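Local coordinates for protein glucosamine--fructose-6-phosphate aminotransferase [isomerizing] (Francisella tularensis subsp. tularensis, PDB 3TBF) that probably makes glucosamine 6-phosphate from fructose 6-phosphate and glutamine-derived ammonia, its C-terminal isomerase half being built from two SIS domains, at residues Q21-S26 with I203-M208; N27-A31 with F151-A155. All blocks are in the same frame, centred on the assembly; numbering follows the deposited sequence.

Both contacts draw on helix 21-30, whose first turns serve contact 1 and whose last turn serves contact 2, with centres about 12 Å apart. They meet where A24 CB lies 3.8 Å from K154 O. Contact 1 sets that helix against helix 203-211, and contact 2 sets it against the end of strand 149-152, an outermost strand of the first parallel sheet. Each is partly buried, with an apolar inner side and a long basic side chain on the outside. Their chemistry differs: contact 1 is mostly aliphatic packing with a weak arginine bond, whereas contact 2 turns on a straight backbone-to-hydroxyl bond and a water bridge.

Contact 1 (Q21-S26 with I203-M208); sequences QPEAVS and IRALVM
P22 and V207 make the tightest apolar meeting between these two helices, the proline ring edge at CG lying 3.6 Å from V207 CG1. M208, a selenomethionine, reaches the same ring over its CB-CG side, while V207 takes the CG-CD side: the M208 chain bends at chi2 and chi3 and brings the terminal methyl CE back to 3.9 Å from P22 CG, the two side chains roughly perpendicular. Deeper in, V25 CG1 rests 3.9 Å from I203 CG2, again with the side chains nearly perpendicular. V172 of helix 165-184 touches both V25 and I203 and so continues this aliphatic layer inward.

The polar part belongs to R204. Its CG stands anti to the backbone N (chi1 176°), and the chain runs extended to NE, which carries the guanidinium across to the first turns of helix 21-30. There CD passes 3.8 Å from P22 O, and one face of the guanidinium lies over the backbone of P22 and E23, displaced from its centre. At the guanidinium edge, NH1 donates to S26 OG, a weak bond of 3.3 Å bent to 129° at the hydrogen. The carboxylate of E23 stays farther off, its OE1 6.3 Å from R204 NH2, so any attraction is long-range. On the inner side the Q21 amide turns to I18 O, T168 and Q345.

The short axes run nearly antiparallel at 164° and approach to 8.8 Å; P22 and R204 have the closest CA atoms. This is antiparallel helix-helix packing in an alpha/beta protein with two SIS domains: it joins helix 21-30, near the N-terminus of the model, to helix 203-211, which lies between the two parallel sheets in chain order.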
loop_
_atom_site.group_PDB
_atom_site.type_symbol
_atom_site.label_atom_id
_atom_site.label_comp_id
_atom_site.label_asym_id
_atom_site.label_seq_id
_atom_site.Cartn_x
_atom_site.Cartn_y
_atom_site.Cartn_z
ATOM N N GLN A 21 -3.283 12.298 -25.026
ATOM C CA GLN A 21 -3.802 11.052 -24.484
ATOM C C GLN A 21 -4.930 10.460 -25.271
ATOM O O GLN A 21 -5.031 9.280 -25.403
ATOM C CB GLN A 21 -4.165 11.216 -22.998
ATOM C CG GLN A 21 -2.923 11.252 -22.149
ATOM C CD GLN A 21 -3.190 11.488 -20.731
ATOM O OE1 GLN A 21 -2.899 10.631 -19.850
ATOM N NE2 GLN A 21 -3.662 12.682 -20.446
ATOM N N PRO A 22 -5.799 11.275 -25.814
ATOM C CA PRO A 22 -6.837 10.672 -26.670
ATOM C C PRO A 22 -6.287 9.912 -27.872
ATOM O O PRO A 22 -6.757 8.840 -28.165
ATOM C CB PRO A 22 -7.655 11.884 -27.129
ATOM C CG PRO A 22 -7.503 12.812 -26.010
ATOM C CD PRO A 22 -6.034 12.706 -25.631
ATOM N N GLU A 23 -5.299 10.470 -28.541
ATOM C CA GLU A 23 -4.590 9.773 -29.629
ATOM C C GLU A 23 -3.863 8.526 -29.067
ATOM O O GLU A 23 -4.000 7.408 -29.565
ATOM C CB GLU A 23 -3.604 10.760 -30.297
ATOM C CG GLU A 23 -2.893 10.243 -31.535
ATOM C CD GLU A 23 -1.670 11.116 -31.967
ATOM O OE1 GLU A 23 -1.593 12.298 -31.499
ATOM O OE2 GLU A 23 -0.797 10.600 -32.747
ATOM N N ALA A 24 -3.129 8.711 -27.996
ATOM C CA ALA A 24 -2.337 7.623 -27.426
ATOM C C ALA A 24 -3.191 6.458 -26.973
ATOM O O ALA A 24 -2.895 5.291 -27.239
ATOM C CB ALA A 24 -1.507 8.132 -26.254
ATOM N N VAL A 25 -4.253 6.783 -26.268
ATOM C CA VAL A 25 -5.192 5.783 -25.855
ATOM C C VAL A 25 -5.742 5.018 -27.025
ATOM O O VAL A 25 -5.621 3.783 -27.077
ATOM C CB VAL A 25 -6.303 6.392 -25.029
ATOM C CG1 VAL A 25 -7.550 5.594 -25.158
ATOM C CG2 VAL A 25 -5.828 6.450 -23.588
ATOM N N SER A 26 -6.212 5.745 -28.027
ATOM C CA SER A 26 -6.752 5.093 -29.209
ATOM C C SER A 26 -5.712 4.304 -30.078
ATOM O O SER A 26 -6.017 3.222 -30.570
ATOM C CB SER A 26 -7.615 6.069 -29.980
ATOM O OG SER A 26 -7.122 6.183 -31.232
ATOM N N ILE A 203 -13.374 5.417 -24.773
ATOM C CA ILE A 203 -12.532 6.213 -23.915
ATOM C C ILE A 203 -12.034 7.514 -24.549
ATOM O O ILE A 203 -11.880 8.535 -23.875
ATOM C CB ILE A 203 -11.283 5.411 -23.354
ATOM C CG1 ILE A 203 -11.750 4.311 -22.392
ATOM C CG2 ILE A 203 -10.393 6.354 -22.579
ATOM C CD1 ILE A 203 -10.644 3.403 -21.794
ATOM N N ARG A 204 -11.726 7.475 -25.828
ATOM C CA ARG A 204 -11.189 8.650 -26.506
ATOM C C ARG A 204 -12.080 9.887 -26.355
ATOM O O ARG A 204 -11.622 10.946 -25.946
ATOM C CB ARG A 204 -10.991 8.345 -27.973
ATOM C CG ARG A 204 -10.526 9.543 -28.723
ATOM C CD ARG A 204 -9.958 9.225 -30.096
ATOM N NE ARG A 204 -9.277 10.416 -30.628
ATOM C CZ ARG A 204 -8.319 10.407 -31.550
ATOM N NH1 ARG A 204 -7.891 9.267 -32.069
ATOM N NH2 ARG A 204 -7.800 11.551 -31.957
ATOM N N ALA A 205 -13.358 9.741 -26.659
ATOM C CA ALA A 205 -14.299 10.849 -26.501
ATOM C C ALA A 205 -14.386 11.305 -25.046
ATOM O O ALA A 205 -14.486 12.484 -24.744
ATOM C CB ALA A 205 -15.690 10.454 -27.028
ATOM N N LEU A 206 -14.356 10.361 -24.132
ATOM C CA LEU A 206 -14.543 10.715 -22.724
ATOM C C LEU A 206 -13.277 11.454 -22.211
ATOM O O LEU A 206 -13.357 12.391 -21.408
ATOM C CB LEU A 206 -14.842 9.465 -21.964
ATOM C CG LEU A 206 -16.120 8.744 -22.416
ATOM C CD1 LEU A 206 -16.273 7.484 -21.573
ATOM C CD2 LEU A 206 -17.379 9.620 -22.314
ATOM N N VAL A 207 -12.120 11.074 -22.735
ATOM C CA VAL A 207 -10.893 11.707 -22.326
ATOM C C VAL A 207 -10.879 13.127 -22.843
ATOM O O VAL A 207 -10.505 14.068 -22.152
ATOM C CB VAL A 207 -9.675 10.897 -22.791
ATOM C CG1 VAL A 207 -8.372 11.719 -22.712
ATOM C CG2 VAL A 207 -9.555 9.574 -21.957
HETATM N N MSE A 208 -11.333 13.286 -24.069
HETATM C CA MSE A 208 -11.420 14.611 -24.649
HETATM C C MSE A 208 -12.340 15.530 -23.841
HETATM O O MSE A 208 -11.977 16.679 -23.571
HETATM C CB MSE A 208 -11.861 14.493 -26.089
HETATM C CG MSE A 208 -11.923 15.804 -26.794
HETATM SE SE MSE A 208 -10.123 16.525 -27.122
HETATM C CE MSE A 208 -9.286 15.314 -28.489
#

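Contact 2 (N27-A31 with F151-A155)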
loop_
_atom_site.group_PDB
_atom_site.type_symbol
_atom_site.label_atom_id
_atom_site.label_comp_id
_atom_site.label_asym_id
_atom_site.label_seq_id
_atom_site.Cartn_x
_atom_site.Cartn_y
_atom_site.Cartn_z
ATOM N N ASN A 27 -4.482 4.785 -30.183
ATOM C CA ASN A 27 -3.428 4.011 -30.813
ATOM C C ASN A 27 -3.123 2.709 -30.069
ATOM O O ASN A 27 -2.970 1.667 -30.676
ATOM C CB ASN A 27 -2.177 4.863 -30.987
ATOM C CG ASN A 27 -2.302 5.900 -32.172
ATOM O OD1 ASN A 27 -3.165 5.790 -33.054
ATOM N ND2 ASN A 27 -1.446 6.902 -32.155
ATOM N N THR A 28 -3.119 2.728 -28.750
ATOM C CA THR A 28 -2.876 1.505 -28.018
ATOM C C THR A 28 -3.964 0.453 -28.271
ATOM O O THR A 28 -3.662 -0.724 -28.446
ATOM C CB THR A 28 -2.781 1.771 -26.532
ATOM O OG1 THR A 28 -1.786 2.778 -26.317
ATOM C CG2 THR A 28 -2.404 0.515 -25.808
ATOM N N ILE A 29 -5.215 0.863 -28.275
ATOM C CA ILE A 29 -6.294 -0.093 -28.524
ATOM C C ILE A 29 -6.232 -0.671 -29.959
ATOM O O ILE A 29 -6.336 -1.876 -30.203
ATOM C CB ILE A 29 -7.668 0.571 -28.400
ATOM C CG1 ILE A 29 -7.944 0.956 -26.971
ATOM C CG2 ILE A 29 -8.766 -0.355 -28.873
ATOM C CD1 ILE A 29 -9.173 1.847 -26.796
ATOM N N LEU A 30 -6.064 0.231 -30.893
ATOM C CA LEU A 30 -6.005 -0.105 -32.304
ATOM C C LEU A 30 -5.013 -1.236 -32.563
ATOM O O LEU A 30 -5.288 -2.128 -33.329
ATOM C CB LEU A 30 -5.641 1.145 -33.112
ATOM C CG LEU A 30 -6.407 1.501 -34.393
ATOM C CD1 LEU A 30 -6.577 0.275 -35.327
ATOM C CD2 LEU A 30 -7.776 2.117 -34.064
ATOM N N ALA A 31 -3.863 -1.222 -31.913
ATOM C CA ALA A 31 -2.824 -2.202 -32.218
ATOM C C ALA A 31 -3.191 -3.630 -31.794
ATOM O O ALA A 31 -2.509 -4.587 -32.188
ATOM C CB ALA A 31 -1.470 -1.786 -31.591
ATOM N N PHE A 151 3.425 -6.763 -24.537
ATOM C CA PHE A 151 2.354 -5.935 -25.003
ATOM C C PHE A 151 2.852 -4.480 -24.996
ATOM O O PHE A 151 3.157 -3.935 -23.934
ATOM C CB PHE A 151 1.148 -6.068 -24.106
ATOM C CG PHE A 151 -0.000 -5.279 -24.576
ATOM C CD1 PHE A 151 0.147 -3.924 -24.906
ATOM C CD2 PHE A 151 -1.225 -5.856 -24.755
ATOM C CE1 PHE A 151 -0.913 -3.158 -25.378
ATOM C CE2 PHE A 151 -2.293 -5.089 -25.261
ATOM C CZ PHE A 151 -2.121 -3.734 -25.551
HETATM N N MSE A 152 2.908 -3.857 -26.183
HETATM C CA MSE A 152 3.457 -2.535 -26.310
HETATM C C MSE A 152 2.334 -1.497 -26.193
HETATM O O MSE A 152 1.334 -1.587 -26.854
HETATM C CB MSE A 152 4.120 -2.376 -27.689
HETATM C CG MSE A 152 5.169 -3.428 -28.036
HETATM SE SE MSE A 152 6.575 -3.546 -26.655
HETATM C CE MSE A 152 7.269 -1.704 -26.941
ATOM N N THR A 153 2.528 -0.507 -25.342
ATOM C CA THR A 153 1.721 0.682 -25.343
ATOM C C THR A 153 2.186 1.559 -26.505
ATOM O O THR A 153 3.229 1.340 -27.059
ATOM C CB THR A 153 1.881 1.440 -24.018
ATOM O OG1 THR A 153 3.283 1.722 -23.809
ATOM C CG2 THR A 153 1.336 0.604 -22.842
ATOM N N LYS A 154 1.371 2.512 -26.920
ATOM C CA LYS A 154 1.778 3.445 -27.948
ATOM C C LYS A 154 1.707 4.810 -27.354
ATOM O O LYS A 154 0.918 5.628 -27.797
ATOM C CB LYS A 154 0.846 3.436 -29.118
ATOM C CG LYS A 154 0.593 2.100 -29.775
ATOM C CD LYS A 154 1.794 1.261 -29.865
ATOM C CE LYS A 154 1.765 0.460 -31.079
ATOM N NZ LYS A 154 2.308 -0.873 -30.866
ATOM N N ALA A 155 2.481 5.050 -26.321
ATOM C CA ALA A 155 2.491 6.349 -25.718
ATOM C C ALA A 155 3.389 7.355 -26.476
ATOM O O ALA A 155 3.174 8.561 -26.334
ATOM C CB ALA A 155 2.884 6.247 -24.253
HETATM O O HOH W 1 0.798 7.842 -30.074
#
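K154 leans along the last turn of helix 21-30, and its side chain can be followed atom by atom. CB sits 3.8 Å from N27 CB, with T28 OG1 nearly as close. With chi1 at -55°, CG is anti to the carbonyl carbon of K154 and comes to 3.7 Å from N27 O. From there the chain bends at chi2, chi3 and chi4, curling along the helix so that CE and NZ both come to A31; the amine NZ lies 4.0 Å from A31 CB. Across the contact, then, the lysine works through its methylenes, and its amine meets just a methyl.

The polar link beneath it starts from the backbone. K154 N donates to T28 OG1 at 3.2 Å with a fairly straight angle of 161°. The T28 hydroxyl also bonds to A24 O one turn back, so two partners fix its rotation and send CG2 the other way, where it meets the edge of the F151 ring at CE1, 4.0 Å off. T153, just before K154, is tied by its hydroxyl to N137 OD1. A water also joins the segments: N27 ND2 gives it a hydrogen bond, and it gives one to K154 O, each 3.2 Å long.

The chemistry implies that helix 21-30 grips the chain leaving strand 149-152 through K154 N directly and K154 O by way of water, adding to the hold of C136 and N137, while the lysine contributes its methylenes as aliphatic cover on the exposed side.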